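Local structure of endoglucanase family 5 (Clostridium acetobutylicum ATCC 824, 6PZ7) at residues K49-N54 with K328-I333; R57-W62 with V300-G305. The protein probably hydrolyses beta-1,4-glycosidic bonds of cellulose and related plant polysaccharides, acting as a broad-specificity endoglucanase of glycoside hydrolase family 5. One frame throughout, in Å; residues are numbered along the deposited sequence.

Both contacts join early and late parts of the chain in a TIM barrel, at different depths. Contact 1 lies on the outer layer, where the end of helix 42-51 meets the C-terminal helix 327-334; contact 2 lies inside the barrel, between strands 55-58 and 298-303, toward the strand C-termini where TIM-barrel enzymes carry their active sites. Their centres are 16 Å apart, contact 1 lying about 18 Å and contact 2 about 7 Å from the centre of the chain. Strand 298-303 bridges them: Trp302 turns inward, whereas Trp301 packs outward against contact 1, with its CE3 3.4 Å from Ile333 CD1 and its CH2 4.0 Å from Leu329 CD2.

Contact 1 of 2, residues K49-N54 with K328-I333; sequences KEAGFN and KLVRTI
The ring of Phe53 meets the C-terminal helix through its outer carbons. Its CE2 lies 3.6 Å from Ile333 CG2, which also approaches CZ at 3.9 Å, and its CE1 lies 4.2 Å from Val330 CG1; both methyls come to the ring obliquely. These two helical residues are three positions apart, close to one turn. In Ile333 the longer branch, CG1, stands beside the backbone N (chi1 -65°), which leaves CG2 opposite that N and directed at the aromatic ring. Ala51 adds a looser apolar contact, CB to Val330 CG1 at 4.4 Å. Val330 also has a second conformer, and its contacts hold for the one described. Trp324 touches Ala51, Phe53 and Val330, and the ring of Trp20 meets that of Phe53, enclosing the apolar patch further.

Polar linkage across the interface passes through one water. It donates to Ala51 O and accepts from Arg331 NH1, each 3.0 Å from the water oxygen, which lies in the plane of the guanidinium at its edge.

Helix 42-51 ends in a Schellman motif at Gly52, whose positive phi (113°) turns the chain so that Phe53 can pack inward just before strand 55-58. Phe53 thus sits in an αβ-loop at the N-terminal side of the TIM barrel, where helix 42-51, which leads into the second barrel strand, meets the C-terminal helix 327-334.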
ATOM      1  N   LYS A  49     -13.386   8.643   7.280  1.00  9.62           N
ATOM      2  CA  LYS A  49     -14.609   8.566   6.493  1.00 10.28           C
ATOM      3  C   LYS A  49     -15.253   9.931   6.336  1.00 10.27           C
ATOM      4  O   LYS A  49     -15.678  10.308   5.232  1.00 11.99           O
ATOM      5  CB  LYS A  49     -15.572   7.605   7.181  1.00 11.44           C
ATOM      6  CG  LYS A  49     -16.973   7.517   6.587  1.00 15.85           C
ATOM      7  CD  LYS A  49     -16.933   6.953   5.196  1.00 16.56           C
ATOM      8  CE  LYS A  49     -18.363   6.650   4.688  1.00 23.62           C
ATOM      9  NZ  LYS A  49     -18.304   5.686   3.550  1.00 24.71           N
ATOM     10  N   GLU A  50     -15.333  10.686   7.431  1.00 10.28           N
ATOM     11  CA  GLU A  50     -15.985  11.992   7.421  1.00 11.76           C
ATOM     12  C   GLU A  50     -15.260  12.983   6.518  1.00 11.88           C
ATOM     13  O   GLU A  50     -15.896  13.902   5.981  1.00 13.98           O
ATOM     14  CB  GLU A  50     -16.048  12.537   8.852  1.00 13.02           C
ATOM     15  CG  GLU A  50     -17.075  11.789   9.734  1.00 15.37           C
ATOM     16  CD  GLU A  50     -16.893  11.982  11.256  1.00 21.87           C
ATOM     17  OE1 GLU A  50     -16.022  12.749  11.734  1.00 21.77           O
ATOM     18  OE2 GLU A  50     -17.654  11.306  12.010  1.00 26.27           O
ATOM     19  N   ALA A  51     -13.957  12.828   6.318  1.00 10.64           N
ATOM     20  CA  ALA A  51     -13.215  13.728   5.436  1.00 11.19           C
ATOM     21  C   ALA A  51     -13.484  13.434   3.966  1.00 11.04           C
ATOM     22  O   ALA A  51     -13.248  14.305   3.116  1.00 14.59           O
ATOM     23  CB  ALA A  51     -11.713  13.635   5.714  1.00 12.16           C
ATOM     24  N   GLY A  52     -13.953  12.247   3.621  1.00 11.18           N
ATOM     25  CA  GLY A  52     -14.279  11.904   2.244  1.00 11.45           C
ATOM     26  C   GLY A  52     -13.389  10.841   1.616  1.00 11.15           C
ATOM     27  O   GLY A  52     -13.530  10.584   0.416  1.00 12.77           O
ATOM     28  N   PHE A  53     -12.473  10.245   2.354  1.00  9.01           N
ATOM     29  CA  PHE A  53     -11.770   9.088   1.844  1.00  8.77           C
ATOM     30  C   PHE A  53     -12.748   7.940   1.690  1.00  9.53           C
ATOM     31  O   PHE A  53     -13.723   7.853   2.441  1.00 10.39           O
ATOM     32  CB  PHE A  53     -10.669   8.684   2.821  1.00  8.32           C
ATOM     33  CG  PHE A  53      -9.530   9.660   2.904  1.00  7.69           C
ATOM     34  CD1 PHE A  53      -9.509  10.626   3.905  1.00  9.36           C
ATOM     35  CD2 PHE A  53      -8.487   9.612   2.001  1.00  7.74           C
ATOM     36  CE1 PHE A  53      -8.461  11.490   4.023  1.00  9.38           C
ATOM     37  CE2 PHE A  53      -7.414  10.498   2.082  1.00  7.77           C
ATOM     38  CZ  PHE A  53      -7.408  11.440   3.103  1.00  9.25           C
ATOM     39  N   ASN A  54     -12.483   7.037   0.728  1.00  8.74           N
ATOM     40  CA  ASN A  54     -13.282   5.822   0.607  1.00  9.10           C
ATOM     41  C   ASN A  54     -12.485   4.537   0.752  1.00  8.83           C
ATOM     42  O   ASN A  54     -13.069   3.452   0.593  1.00  9.10           O
ATOM     43  CB  ASN A  54     -14.135   5.769  -0.675  1.00 10.38           C
ATOM     44  CG  ASN A  54     -15.336   4.854  -0.538  1.00 13.48           C
ATOM     45  OD1 ASN A  54     -15.996   4.861   0.496  1.00 13.99           O
ATOM     46  ND2 ASN A  54     -15.636   4.090  -1.578  1.00 13.21           N
ATOM     47  N   LYS A 328      -5.827  22.374   4.520  1.00 11.01           N
ATOM     48  CA  LYS A 328      -5.860  22.645   3.082  1.00 11.96           C
ATOM     49  C   LYS A 328      -5.380  21.428   2.303  1.00 10.62           C
ATOM     50  O   LYS A 328      -5.980  21.037   1.292  1.00 10.52           O
ATOM     51  CB  LYS A 328      -4.977  23.840   2.802  1.00 12.57           C
ATOM     52  CG  LYS A 328      -4.787  24.231   1.356  1.00 23.31           C
ATOM     53  CD  LYS A 328      -3.743  25.342   1.259  1.00 33.97           C
ATOM     54  CE  LYS A 328      -3.511  25.768  -0.169  1.00 24.87           C
ATOM     55  NZ  LYS A 328      -2.820  27.133  -0.221  1.00 39.94           N
ATOM     56  N   LEU A 329      -4.347  20.769   2.812  1.00  9.87           N
ATOM     57  CA  LEU A 329      -3.794  19.581   2.187  1.00  8.91           C
ATOM     58  C   LEU A 329      -4.804  18.450   2.189  1.00  8.41           C
ATOM     59  O   LEU A 329      -5.002  17.788   1.173  1.00  8.99           O
ATOM     60  CB  LEU A 329      -2.495  19.213   2.914  1.00  9.17           C
ATOM     61  CG  LEU A 329      -1.820  17.927   2.535  1.00  7.97           C
ATOM     62  CD1 LEU A 329      -1.519  17.809   1.032  1.00  9.35           C
ATOM     63  CD2 LEU A 329      -0.571  17.738   3.325  1.00  8.57           C
ATOM     64  N   VAL A 330      -5.451  18.187   3.328  0.75  9.33           N
ATOM     65  CA  VAL A 330      -6.408  17.089   3.339  0.75  9.59           C
ATOM     66  C   VAL A 330      -7.497  17.341   2.307  0.75  8.85           C
ATOM     67  O   VAL A 330      -7.904  16.431   1.572  0.75  8.57           O
ATOM     68  CB  VAL A 330      -6.981  16.858   4.752  0.75 13.90           C
ATOM     69  CG1 VAL A 330      -7.876  15.583   4.746  0.75 17.81           C
ATOM     70  CG2 VAL A 330      -5.895  16.697   5.792  0.75 13.98           C
ATOM     71  N   ARG A 331      -7.995  18.579   2.251  1.00 10.06           N
ATOM     72  CA  ARG A 331      -9.075  18.883   1.317  1.00 12.18           C
ATOM     73  C   ARG A 331      -8.640  18.659  -0.134  1.00 12.35           C
ATOM     74  O   ARG A 331      -9.437  18.156  -0.947  1.00 14.14           O
ATOM     75  CB  ARG A 331      -9.595  20.301   1.550  1.00 14.49           C
ATOM     76  CG  ARG A 331     -10.883  20.634   0.810  1.00 21.07           C
ATOM     77  CD  ARG A 331     -12.064  19.841   1.344  1.00 22.56           C
ATOM     78  NE  ARG A 331     -13.265  20.195   0.607  1.00 25.19           N
ATOM     79  CZ  ARG A 331     -14.476  19.740   0.889  1.00 20.64           C
ATOM     80  NH1 ARG A 331     -14.656  18.903   1.893  1.00 25.56           N
ATOM     81  NH2 ARG A 331     -15.500  20.138   0.157  1.00 28.50           N
ATOM     82  N   THR A 332      -7.407  19.019  -0.505  1.00 11.80           N
ATOM     83  CA  THR A 332      -6.925  18.743  -1.864  1.00 12.15           C
ATOM     84  C   THR A 332      -6.812  17.252  -2.155  1.00 12.78           C
ATOM     85  O   THR A 332      -6.901  16.830  -3.328  1.00 16.04           O
ATOM     86  CB  THR A 332      -5.595  19.436  -2.203  1.00 11.65           C
ATOM     87  OG1 THR A 332      -4.504  18.990  -1.388  1.00 16.43           O
ATOM     88  CG2 THR A 332      -5.736  20.942  -2.004  1.00 15.19           C
ATOM     89  N   ILE A 333      -6.525  16.431  -1.137  1.00  9.43           N
ATOM     90  CA  ILE A 333      -6.444  14.994  -1.347  1.00  9.67           C
ATOM     91  C   ILE A 333      -7.812  14.413  -1.684  1.00 10.20           C
ATOM     92  O   ILE A 333      -7.917  13.556  -2.571  1.00 11.11           O
ATOM     93  CB  ILE A 333      -5.781  14.295  -0.156  1.00  8.32           C
ATOM     94  CG1 ILE A 333      -4.307  14.724   0.009  1.00  9.48           C
ATOM     95  CG2 ILE A 333      -5.884  12.770  -0.283  1.00  9.45           C
ATOM     96  CD1 ILE A 333      -3.751  14.483   1.359  1.00  9.47           C
TER
HETATM   97  O   HOH W   1     -13.219  17.197   3.935  1.00 24.57           O

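Contact 2 of 2, residues R57-W62 with V300-G305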
ATOM      1  N   ARG A  57      -5.910   1.826   3.796  1.00  5.83           N
ATOM      2  CA  ARG A  57      -4.918   0.762   3.710  1.00  6.11           C
ATOM      3  C   ARG A  57      -4.404   0.498   5.118  1.00  5.61           C
ATOM      4  O   ARG A  57      -4.076   1.436   5.861  1.00  6.24           O
ATOM      5  CB  ARG A  57      -3.796   1.132   2.730  1.00  6.13           C
ATOM      6  CG  ARG A  57      -2.668   0.070   2.610  1.00  5.68           C
ATOM      7  CD  ARG A  57      -1.888   0.301   1.352  1.00  6.36           C
ATOM      8  NE  ARG A  57      -0.730  -0.581   1.137  1.00  6.08           N
ATOM      9  CZ  ARG A  57       0.514  -0.279   1.454  1.00  5.53           C
ATOM     10  NH1 ARG A  57       0.838   0.790   2.164  1.00  6.70           N
ATOM     11  NH2 ARG A  57       1.491  -1.054   1.017  1.00  6.34           N
ATOM     12  N   ILE A  58      -4.370  -0.779   5.483  1.00  6.09           N
ATOM     13  CA  ILE A  58      -4.005  -1.273   6.806  1.00  5.75           C
ATOM     14  C   ILE A  58      -2.732  -2.100   6.635  1.00  6.11           C
ATOM     15  O   ILE A  58      -2.786  -3.333   6.448  1.00  6.53           O
ATOM     16  CB  ILE A  58      -5.140  -2.105   7.427  1.00  6.42           C
ATOM     17  CG1 ILE A  58      -6.465  -1.342   7.462  1.00  7.03           C
ATOM     18  CG2 ILE A  58      -4.722  -2.550   8.824  1.00  7.37           C
ATOM     19  CD1 ILE A  58      -7.680  -2.206   7.804  1.00  8.65           C
ATOM     20  N   PRO A  59      -1.573  -1.464   6.669  1.00  5.67           N
ATOM     21  CA  PRO A  59      -0.331  -2.229   6.583  1.00  6.50           C
ATOM     22  C   PRO A  59      -0.176  -3.074   7.825  1.00  5.76           C
ATOM     23  O   PRO A  59      -0.372  -2.594   8.945  1.00  6.90           O
ATOM     24  CB  PRO A  59       0.736  -1.147   6.489  1.00  8.02           C
ATOM     25  CG  PRO A  59       0.107   0.101   6.917  1.00 10.00           C
ATOM     26  CD  PRO A  59      -1.359  -0.011   6.725  1.00  6.03           C
ATOM     27  N   VAL A  60       0.223  -4.319   7.655  1.00  5.93           N
ATOM     28  CA  VAL A  60       0.420  -5.238   8.778  1.00  5.51           C
ATOM     29  C   VAL A  60       1.748  -5.953   8.615  1.00  5.70           C
ATOM     30  O   VAL A  60       1.977  -6.623   7.599  1.00  6.50           O
ATOM     31  CB  VAL A  60      -0.707  -6.278   8.924  1.00  6.55           C
ATOM     32  CG1 VAL A  60      -0.430  -7.194  10.123  1.00  6.82           C
ATOM     33  CG2 VAL A  60      -2.057  -5.581   9.074  1.00  6.66           C
ATOM     34  N   SER A  61       2.614  -5.826   9.613  1.00  6.29           N
ATOM     35  CA  SER A  61       3.873  -6.569   9.648  1.00  6.81           C
ATOM     36  C   SER A  61       3.654  -7.815  10.493  1.00  6.74           C
ATOM     37  O   SER A  61       3.301  -7.712  11.671  1.00  8.32           O
ATOM     38  CB  SER A  61       4.997  -5.706  10.214  1.00  7.60           C
ATOM     39  OG  SER A  61       5.255  -4.604   9.338  1.00  7.59           O
ATOM     40  N   TRP A  62       3.780  -8.973   9.869  1.00  6.96           N
ATOM     41  CA  TRP A  62       3.433 -10.234  10.536  1.00  7.24           C
ATOM     42  C   TRP A  62       4.590 -10.872  11.267  1.00  7.43           C
ATOM     43  O   TRP A  62       4.333 -11.674  12.167  1.00  8.01           O
ATOM     44  CB  TRP A  62       2.834 -11.183   9.505  1.00  6.42           C
ATOM     45  CG  TRP A  62       1.590 -10.647   8.862  1.00  6.49           C
ATOM     46  CD1 TRP A  62       1.545  -9.872   7.729  1.00  6.54           C
ATOM     47  CD2 TRP A  62       0.226 -10.757   9.313  1.00  6.41           C
ATOM     48  NE1 TRP A  62       0.239  -9.521   7.443  1.00  6.69           N
ATOM     49  CE2 TRP A  62      -0.590 -10.039   8.400  1.00  6.10           C
ATOM     50  CE3 TRP A  62      -0.381 -11.360  10.421  1.00  7.32           C
ATOM     51  CZ2 TRP A  62      -1.959  -9.953   8.530  1.00  6.57           C
ATOM     52  CZ3 TRP A  62      -1.768 -11.267  10.566  1.00  8.33           C
ATOM     53  CH2 TRP A  62      -2.534 -10.560   9.627  1.00  7.59           C
ATOM     54  N   VAL A 300      -3.371   6.531  -2.508  1.00  6.13           N
ATOM     55  CA  VAL A 300      -3.549   6.297  -1.068  1.00  5.90           C
ATOM     56  C   VAL A 300      -2.412   7.017  -0.333  1.00  5.53           C
ATOM     57  O   VAL A 300      -1.240   6.671  -0.500  1.00  6.27           O
ATOM     58  CB  VAL A 300      -3.546   4.805  -0.738  1.00  6.34           C
ATOM     59  CG1 VAL A 300      -3.896   4.581   0.736  1.00  6.92           C
ATOM     60  CG2 VAL A 300      -4.494   4.014  -1.637  1.00  7.29           C
ATOM     61  N   TRP A 301      -2.754   8.047   0.448  1.00  6.29           N
ATOM     62  CA  TRP A 301      -1.766   8.856   1.165  1.00  5.68           C
ATOM     63  C   TRP A 301      -1.105   8.075   2.286  1.00  6.04           C
ATOM     64  O   TRP A 301      -1.794   7.390   3.049  1.00  6.52           O
ATOM     65  CB  TRP A 301      -2.476  10.089   1.766  1.00  6.56           C
ATOM     66  CG  TRP A 301      -1.522  11.027   2.474  1.00  6.10           C
ATOM     67  CD1 TRP A 301      -1.125  10.956   3.760  1.00  6.79           C
ATOM     68  CD2 TRP A 301      -0.843  12.148   1.906  1.00  6.25           C
ATOM     69  NE1 TRP A 301      -0.222  11.945   4.040  1.00  7.68           N
ATOM     70  CE2 TRP A 301      -0.051  12.702   2.917  1.00  6.43           C
ATOM     71  CE3 TRP A 301      -0.848  12.766   0.643  1.00  6.51           C
ATOM     72  CZ2 TRP A 301       0.719  13.833   2.709  1.00  7.95           C
ATOM     73  CZ3 TRP A 301      -0.099  13.896   0.453  1.00  7.37           C
ATOM     74  CH2 TRP A 301       0.682  14.404   1.475  1.00  7.77           C
ATOM     75  N   TRP A 302       0.213   8.163   2.401  1.00  5.61           N
ATOM     76  CA  TRP A 302       0.944   7.564   3.518  1.00  5.66           C
ATOM     77  C   TRP A 302       0.933   8.491   4.739  1.00  6.40           C
ATOM     78  O   TRP A 302       1.522   9.560   4.720  1.00  7.33           O
ATOM     79  CB  TRP A 302       2.392   7.264   3.124  1.00  6.62           C
ATOM     80  CG  TRP A 302       3.164   6.614   4.250  1.00  6.86           C
ATOM     81  CD1 TRP A 302       4.108   7.213   5.042  1.00  7.58           C
ATOM     82  CD2 TRP A 302       2.982   5.294   4.753  1.00  6.81           C
ATOM     83  NE1 TRP A 302       4.527   6.330   6.004  1.00  8.32           N
ATOM     84  CE2 TRP A 302       3.856   5.146   5.854  1.00  7.26           C
ATOM     85  CE3 TRP A 302       2.165   4.223   4.397  1.00  6.17           C
ATOM     86  CZ2 TRP A 302       3.954   3.948   6.580  1.00  7.27           C
ATOM     87  CZ3 TRP A 302       2.268   3.028   5.118  1.00  7.01           C
ATOM     88  CH2 TRP A 302       3.166   2.913   6.190  1.00  7.54           C
ATOM     89  N   ASP A 303       0.283   8.057   5.810  1.00  6.40           N
ATOM     90  CA  ASP A 303       0.172   8.794   7.065  1.00  6.71           C
ATOM     91  C   ASP A 303       0.795   7.922   8.149  1.00  6.52           C
ATOM     92  O   ASP A 303       0.251   6.877   8.518  1.00  8.45           O
ATOM     93  CB  ASP A 303      -1.279   9.170   7.388  1.00  7.30           C
ATOM     94  CG  ASP A 303      -1.383  10.053   8.591  1.00  7.23           C
ATOM     95  OD1 ASP A 303      -0.670   9.775   9.574  1.00  9.18           O
ATOM     96  OD2 ASP A 303      -2.166  11.022   8.554  1.00  8.22           O
ATOM     97  N   ASN A 304       1.915   8.346   8.708  1.00  6.34           N
ATOM     98  CA  ASN A 304       2.604   7.608   9.774  1.00  7.04           C
ATOM     99  C   ASN A 304       2.410   8.214  11.150  1.00  8.01           C
ATOM    100  O   ASN A 304       3.061   7.789  12.106  1.00  8.54           O
ATOM    101  CB  ASN A 304       4.074   7.390   9.432  1.00  8.07           C
ATOM    102  CG  ASN A 304       4.852   8.683   9.287  1.00  7.83           C
ATOM    103  OD1 ASN A 304       4.317   9.789   9.439  1.00  8.62           O
ATOM    104  ND2 ASN A 304       6.113   8.534   8.951  1.00  8.85           N
ATOM    105  N   GLY A 305       1.549   9.214  11.282  1.00  7.79           N
ATOM    106  CA  GLY A 305       1.289   9.800  12.587  1.00  9.14           C
ATOM    107  C   GLY A 305       2.315  10.817  13.031  1.00 10.23           C
ATOM    108  O   GLY A 305       2.279  11.243  14.205  1.00 14.97           O
TER
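The six-membered ring of Trp302, inside the TIM barrel, presents its CZ3 corner to both Arg57 and Pro59. That carbon sits at the edge of the Arg57 guanidinium, near its plane, 4.0 Å from NH1; the guanidinium and indole planes are 67° apart, so the two groups do not stack. Pro59 CG reaches the same carbon at 4.1 Å, approaching the indole obliquely.

Strands 55-58 and 298-303 are not neighbours in the sheet: strand 19-22 runs between them, and its Asn21 touches Val300 and Trp302. Further back along the strands, toward their N-terminal ends, Arg57 CB packs against Val300 CG1 at 4.0 Å.

The Arg57 side chain runs out straight as far as NE, and chi4 of -96° then turns the buried guanidinium. There NH1 is bonded to Asn21 and Gln269 and NH2 to Gln142 and Asn145; these four bonds, all to neutral amides, fix its rotation. The position, at the C-terminal ends of the barrel strands, is that of the active-site region in family 5 glycosidases; a role for Arg57 or Trp302 in substrate binding is possible but not established.

Beyond Trp302 the chain leaves the barrel through an Asx turn, in which Gly305 N donates to Asp303 OD1 at 2.9 Å, with an N-H...O angle of 145°.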